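Local coordinates for peptidase M3B, oligoendopeptidase F (Enterococcus faecium, PDB 2QR4), which probably hydrolyses peptide bonds in short peptides as a metallopeptidase of family M3, within a largely helical fold, at residues S247-L252 against Y501-S506; A443-F448 against D466-L471. One frame throughout, in Å; residues are numbered along the deposited sequence.

Contact 1: S247-L252 against Y501-S506; sequences SVYDTL and YVFQYS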
loop_
_atom_site.group_PDB
_atom_site.type_symbol
_atom_site.label_atom_id
_atom_site.label_comp_id
_atom_site.label_asym_id
_atom_site.label_seq_id
_atom_site.Cartn_x
_atom_site.Cartn_y
_atom_site.Cartn_z
ATOM N N SER A 247 23.302 20.017 -2.766
ATOM C CA SER A 247 24.286 20.510 -1.826
ATOM C C SER A 247 23.672 21.209 -0.605
ATOM O O SER A 247 24.294 21.225 0.442
ATOM C CB SER A 247 25.226 21.474 -2.521
ATOM O OG SER A 247 24.517 22.641 -2.880
ATOM N N VAL A 248 22.484 21.811 -0.712
ATOM C CA VAL A 248 21.927 22.395 0.500
ATOM C C VAL A 248 21.624 21.296 1.517
ATOM O O VAL A 248 21.846 21.472 2.712
ATOM C CB VAL A 248 20.708 23.366 0.295
ATOM C CG1 VAL A 248 20.725 24.034 -1.076
ATOM C CG2 VAL A 248 19.416 22.673 0.545
ATOM N N TYR A 249 21.177 20.145 1.034
ATOM C CA TYR A 249 20.851 19.015 1.905
ATOM C C TYR A 249 22.125 18.417 2.541
ATOM O O TYR A 249 22.148 18.144 3.745
ATOM C CB TYR A 249 20.105 17.958 1.090
ATOM C CG TYR A 249 19.164 17.031 1.836
ATOM C CD1 TYR A 249 19.640 16.049 2.720
ATOM C CD2 TYR A 249 17.791 17.094 1.606
ATOM C CE1 TYR A 249 18.749 15.167 3.367
ATOM C CE2 TYR A 249 16.901 16.230 2.249
ATOM C CZ TYR A 249 17.372 15.273 3.114
ATOM O OH TYR A 249 16.451 14.440 3.716
ATOM N N ASP A 250 23.177 18.210 1.742
ATOM C CA ASP A 250 24.460 17.682 2.274
ATOM C C ASP A 250 25.050 18.608 3.323
ATOM O O ASP A 250 25.413 18.172 4.406
ATOM C CB ASP A 250 25.506 17.473 1.172
ATOM C CG ASP A 250 25.122 16.374 0.188
ATOM O OD1 ASP A 250 24.373 15.451 0.564
ATOM O OD2 ASP A 250 25.580 16.438 -0.974
ATOM N N THR A 251 25.124 19.893 2.998
ATOM C CA THR A 251 25.612 20.900 3.930
ATOM C C THR A 251 24.869 20.865 5.263
ATOM O O THR A 251 25.492 20.902 6.322
ATOM C CB THR A 251 25.476 22.293 3.342
ATOM O OG1 THR A 251 26.311 22.395 2.191
ATOM C CG2 THR A 251 25.892 23.332 4.345
ATOM N N LEU A 252 23.543 20.789 5.205
ATOM C CA LEU A 252 22.732 20.710 6.424
ATOM C C LEU A 252 23.115 19.492 7.253
ATOM O O LEU A 252 23.450 19.613 8.432
ATOM C CB LEU A 252 21.233 20.670 6.100
ATOM C CG LEU A 252 20.327 20.355 7.292
ATOM C CD1 LEU A 252 20.187 21.567 8.255
ATOM C CD2 LEU A 252 18.973 19.907 6.783
ATOM N N TYR A 501 10.690 16.411 2.560
ATOM C CA TYR A 501 10.062 17.630 3.008
ATOM C C TYR A 501 10.703 18.185 4.280
ATOM O O TYR A 501 10.973 19.387 4.355
ATOM C CB TYR A 501 8.593 17.343 3.248
ATOM C CG TYR A 501 7.738 18.499 3.664
ATOM C CD1 TYR A 501 7.142 19.308 2.718
ATOM C CD2 TYR A 501 7.463 18.735 5.003
ATOM C CE1 TYR A 501 6.316 20.347 3.082
ATOM C CE2 TYR A 501 6.639 19.767 5.390
ATOM C CZ TYR A 501 6.064 20.576 4.420
ATOM O OH TYR A 501 5.234 21.617 4.774
ATOM N N VAL A 502 10.968 17.320 5.262
ATOM C CA VAL A 502 11.389 17.792 6.598
ATOM C C VAL A 502 12.665 18.632 6.690
ATOM O O VAL A 502 12.760 19.471 7.577
ATOM C CB VAL A 502 11.534 16.648 7.630
ATOM C CG1 VAL A 502 10.192 16.133 8.038
ATOM C CG2 VAL A 502 12.420 15.548 7.084
ATOM N N PHE A 503 13.643 18.413 5.812
ATOM C CA PHE A 503 14.906 19.149 5.933
ATOM C C PHE A 503 14.674 20.636 5.828
ATOM O O PHE A 503 15.477 21.434 6.310
ATOM C CB PHE A 503 15.937 18.719 4.890
ATOM C CG PHE A 503 15.753 19.348 3.533
ATOM C CD1 PHE A 503 16.617 20.348 3.094
ATOM C CD2 PHE A 503 14.747 18.903 2.667
ATOM C CE1 PHE A 503 16.462 20.922 1.816
ATOM C CE2 PHE A 503 14.581 19.460 1.397
ATOM C CZ PHE A 503 15.430 20.477 0.967
ATOM N N GLN A 504 13.574 21.018 5.196
ATOM C CA GLN A 504 13.309 22.436 5.010
ATOM C C GLN A 504 13.036 23.168 6.318
ATOM O O GLN A 504 13.235 24.380 6.399
ATOM C CB GLN A 504 12.197 22.654 3.986
ATOM C CG GLN A 504 12.711 22.438 2.571
ATOM C CD GLN A 504 11.616 22.344 1.534
ATOM O OE1 GLN A 504 10.855 21.373 1.498
ATOM N NE2 GLN A 504 11.546 23.348 0.666
ATOM N N TYR A 505 12.602 22.443 7.345
ATOM C CA TYR A 505 12.414 23.075 8.644
ATOM C C TYR A 505 13.752 23.600 9.160
ATOM O O TYR A 505 13.820 24.683 9.696
ATOM C CB TYR A 505 11.823 22.106 9.670
ATOM C CG TYR A 505 10.386 21.710 9.429
ATOM C CD1 TYR A 505 9.367 22.647 9.419
ATOM C CD2 TYR A 505 10.049 20.385 9.250
ATOM C CE1 TYR A 505 8.045 22.261 9.208
ATOM C CE2 TYR A 505 8.750 19.997 9.049
ATOM C CZ TYR A 505 7.756 20.916 9.026
ATOM O OH TYR A 505 6.480 20.457 8.800
ATOM N N SER A 506 14.807 22.816 8.982
ATOM C CA SER A 506 16.116 23.139 9.539
ATOM C C SER A 506 16.885 24.184 8.736
ATOM O O SER A 506 17.628 24.986 9.307
ATOM C CB SER A 506 16.952 21.868 9.655
ATOM O OG SER A 506 16.187 20.842 10.243
HETATM O O HOH W 1 14.085 15.621 4.071
#

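Contact 2: A443-F448 against D466-L471; sequences AEFEHF and DSYGKL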
loop_
_atom_site.group_PDB
_atom_site.type_symbol
_atom_site.label_atom_id
_atom_site.label_comp_id
_atom_site.label_asym_id
_atom_site.label_seq_id
_atom_site.Cartn_x
_atom_site.Cartn_y
_atom_site.Cartn_z
ATOM N N ALA A 443 15.662 14.072 8.479
ATOM C CA ALA A 443 16.084 14.253 7.093
ATOM C C ALA A 443 17.179 13.275 6.729
ATOM O O ALA A 443 17.232 12.777 5.595
ATOM C CB ALA A 443 16.530 15.691 6.814
ATOM N N GLU A 444 18.052 13.009 7.694
ATOM C CA GLU A 444 19.145 12.063 7.510
ATOM C C GLU A 444 18.604 10.641 7.365
ATOM O O GLU A 444 19.060 9.888 6.502
ATOM C CB GLU A 444 20.159 12.155 8.661
ATOM C CG GLU A 444 21.458 11.349 8.415
ATOM C CD GLU A 444 22.554 11.603 9.468
ATOM O OE1 GLU A 444 22.439 12.537 10.289
ATOM O OE2 GLU A 444 23.552 10.863 9.467
ATOM N N PHE A 445 17.618 10.283 8.189
ATOM C CA PHE A 445 17.017 8.959 8.098
ATOM C C PHE A 445 16.241 8.813 6.798
ATOM O O PHE A 445 16.313 7.780 6.129
ATOM C CB PHE A 445 16.119 8.666 9.296
ATOM C CG PHE A 445 15.814 7.205 9.476
ATOM C CD1 PHE A 445 16.821 6.310 9.799
ATOM C CD2 PHE A 445 14.515 6.722 9.309
ATOM C CE1 PHE A 445 16.547 4.958 9.954
ATOM C CE2 PHE A 445 14.228 5.375 9.470
ATOM C CZ PHE A 445 15.243 4.489 9.791
ATOM N N GLU A 446 15.506 9.846 6.418
ATOM C CA GLU A 446 14.762 9.771 5.162
ATOM C C GLU A 446 15.690 9.457 4.004
ATOM O O GLU A 446 15.411 8.573 3.195
ATOM C CB GLU A 446 13.976 11.046 4.885
ATOM C CG GLU A 446 13.212 11.015 3.573
ATOM C CD GLU A 446 12.186 12.151 3.447
ATOM O OE1 GLU A 446 12.329 13.181 4.140
ATOM O OE2 GLU A 446 11.234 12.012 2.644
ATOM N N HIS A 447 16.816 10.159 3.937
ATOM C CA HIS A 447 17.740 9.941 2.839
ATOM C C HIS A 447 18.352 8.550 2.927
ATOM O O HIS A 447 18.494 7.864 1.913
ATOM C CB HIS A 447 18.828 11.013 2.796
ATOM C CG HIS A 447 19.592 11.031 1.511
ATOM N ND1 HIS A 447 20.968 11.089 1.461
ATOM C CD2 HIS A 447 19.169 10.978 0.226
ATOM C CE1 HIS A 447 21.362 11.088 0.200
ATOM N NE2 HIS A 447 20.290 11.021 -0.570
ATOM N N PHE A 448 18.709 8.141 4.143
ATOM C CA PHE A 448 19.269 6.804 4.395
ATOM C C PHE A 448 18.338 5.701 3.870
ATOM O O PHE A 448 18.791 4.759 3.232
ATOM C CB PHE A 448 19.560 6.637 5.890
ATOM C CG PHE A 448 19.856 5.221 6.317
ATOM C CD1 PHE A 448 21.148 4.720 6.264
ATOM C CD2 PHE A 448 18.843 4.403 6.806
ATOM C CE1 PHE A 448 21.430 3.422 6.686
ATOM C CE2 PHE A 448 19.114 3.091 7.217
ATOM C CZ PHE A 448 20.413 2.607 7.165
ATOM N N ASP A 466 16.985 -0.961 14.091
ATOM C CA ASP A 466 18.398 -0.923 14.489
ATOM C C ASP A 466 19.090 0.330 13.930
ATOM O O ASP A 466 19.905 0.953 14.609
ATOM C CB ASP A 466 19.152 -2.186 14.025
ATOM C CG ASP A 466 18.621 -3.477 14.676
ATOM O OD1 ASP A 466 18.994 -4.589 14.213
ATOM O OD2 ASP A 466 17.825 -3.393 15.643
ATOM N N SER A 467 18.770 0.690 12.687
ATOM C CA SER A 467 19.365 1.850 12.055
ATOM C C SER A 467 18.907 3.114 12.767
ATOM O O SER A 467 19.718 3.971 13.119
ATOM C CB SER A 467 18.983 1.893 10.584
ATOM O OG SER A 467 19.657 0.871 9.888
ATOM N N TYR A 468 17.604 3.212 13.000
ATOM C CA TYR A 468 17.056 4.381 13.682
ATOM C C TYR A 468 17.569 4.492 15.113
ATOM O O TYR A 468 17.977 5.569 15.554
ATOM C CB TYR A 468 15.528 4.374 13.668
ATOM C CG TYR A 468 14.948 5.685 14.107
ATOM C CD1 TYR A 468 14.710 6.699 13.193
ATOM C CD2 TYR A 468 14.653 5.919 15.431
ATOM C CE1 TYR A 468 14.191 7.906 13.593
ATOM C CE2 TYR A 468 14.119 7.123 15.844
ATOM C CZ TYR A 468 13.901 8.114 14.926
ATOM O OH TYR A 468 13.378 9.314 15.349
ATOM N N GLY A 469 17.566 3.378 15.836
ATOM C CA GLY A 469 18.195 3.359 17.160
ATOM C C GLY A 469 19.609 3.925 17.174
ATOM O O GLY A 469 19.962 4.713 18.060
ATOM N N LYS A 470 20.428 3.546 16.195
ATOM C CA LYS A 470 21.820 4.018 16.174
ATOM C C LYS A 470 21.925 5.510 15.901
ATOM O O LYS A 470 22.722 6.210 16.532
ATOM C CB LYS A 470 22.656 3.238 15.156
ATOM C CG LYS A 470 23.116 1.898 15.682
ATOM C CD LYS A 470 23.426 0.903 14.570
ATOM C CE LYS A 470 23.729 -0.470 15.194
ATOM N NZ LYS A 470 24.549 -1.312 14.293
ATOM N N LEU A 471 21.108 5.987 14.965
ATOM C CA LEU A 471 21.119 7.389 14.559
ATOM C C LEU A 471 20.667 8.240 15.740
ATOM O O LEU A 471 21.222 9.308 16.007
ATOM C CB LEU A 471 20.188 7.597 13.355
ATOM C CG LEU A 471 20.097 8.977 12.704
ATOM C CD1 LEU A 471 21.390 9.338 12.010
ATOM C CD2 LEU A 471 18.945 9.019 11.709
#

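Contact 1: S247-L252 against Y501-S506
Phe503 meets three side chains of helix 246-258, Val248, Tyr249 and Leu252, in a buried helix-to-helix contact of the mostly helical M3 peptidase fold. Its ring lies across that of Tyr249 at a slant. The planes are 38° apart and the centroids 4.6 Å, so the pair is neither a parallel stack nor edge-to-face. Tyr249 CD2 sits over the centre of one Phe503 face. The opposite face carries Gln504 CG, near the rim, from the next residue in sequence. The Phe503 ring is thus sandwiched between the two. Val248 comes to the ring edge, with CG2 3.7 Å from Phe503 CE1. Leu252 also lies near the ring plane, and its CD2 is 3.8 Å from Phe503 CB. Phe503 CG stands between its backbone N and carbonyl carbon (chi1 81°), and this turns the ring toward helix 246-258. Phe503 CB makes an off-centre CH-pi contact with the Tyr249 ring. No direct hydrogen bond joins the two segments. The Tyr249 hydroxyl hydrogen-bonds to the carbonyl oxygen of Ala443 and accepts a bond from a water, which in turn weakly accepts from Phe503 N. Ser506 OG turns to helix 418-454, where Thr435 O is a partner. The other methyl of Leu252, CD1, packs 3.5 Å from Ser506 CB.

Contact 2: A443-F448 against D466-L471
Helices 418-454 and 461-476 run roughly antiparallel here, as the two arms of a helical hairpin in the M3 peptidase fold. The axes of the short segments are 11.0 Å apart at closest approach, and their directions differ by 149°. This axis spacing leaves room for side chains between the backbones, and no hydrogen bond crosses. Phe445 and Tyr468 have the nearest CA atoms, 7.2 Å apart.

Phe445 is central. Its CG is anti to the backbone N (chi1 -162°), which sends the ring across to the other helix. There it forms an edge-to-face pair with Tyr468. The edge of Tyr468 points at the Phe445 face, with planes at 88° and centroids 5.1 Å apart. Tyr468 CD1 lies over the centre of that face. Ser467 CB touches the Phe445 ring at its edge. The Tyr468 hydroxyl hydrogen-bonds to Glu489 OE2.

Leu471 reaches back with both methyls. Leu471 CD2 packs 3.7 Å from Phe445 CB. Leu471 CD1 lies 3.6 Å from Glu444 CD. The extended chain of Glu444 brings its carboxylate, more than its methylenes, against this methyl. The same oxygens have polar partners. OE1 hydrogen-bonds to Tyr475 OH and Asn257 ND2, and OE2 forms a salt bridge with Lys474. The carboxylate is probably held in place by these bonds.

Phe448, one turn after Phe445, meets Ser467. Ser467 OG hydrogen-bonds to the carbonyl oxygen of Tyr463, one turn earlier, and also packs obliquely on the Phe448 ring, 3.3 Å from Phe448 CZ.

From the N terminus, the chain first passes 247-252 on helix 246-258. It then runs through the long helix 418-454, which carries 443-448, and turns back along helix 461-476, which carries 466-471. Contact 2 closes this short loop. The chain goes on to helix 503-520, where 501-506 returns to 247-252, so contact 1 closes a loop of 248 residues with contact 2 wholly within it. The two centres are about 15 Å apart. Helix 418-454 links them: Ala443 CB packs 3.6 Å from Phe503 CB, and Val502 CG2 lies near Ala443 and Glu446. Four helices of the M3 family region are thereby joined.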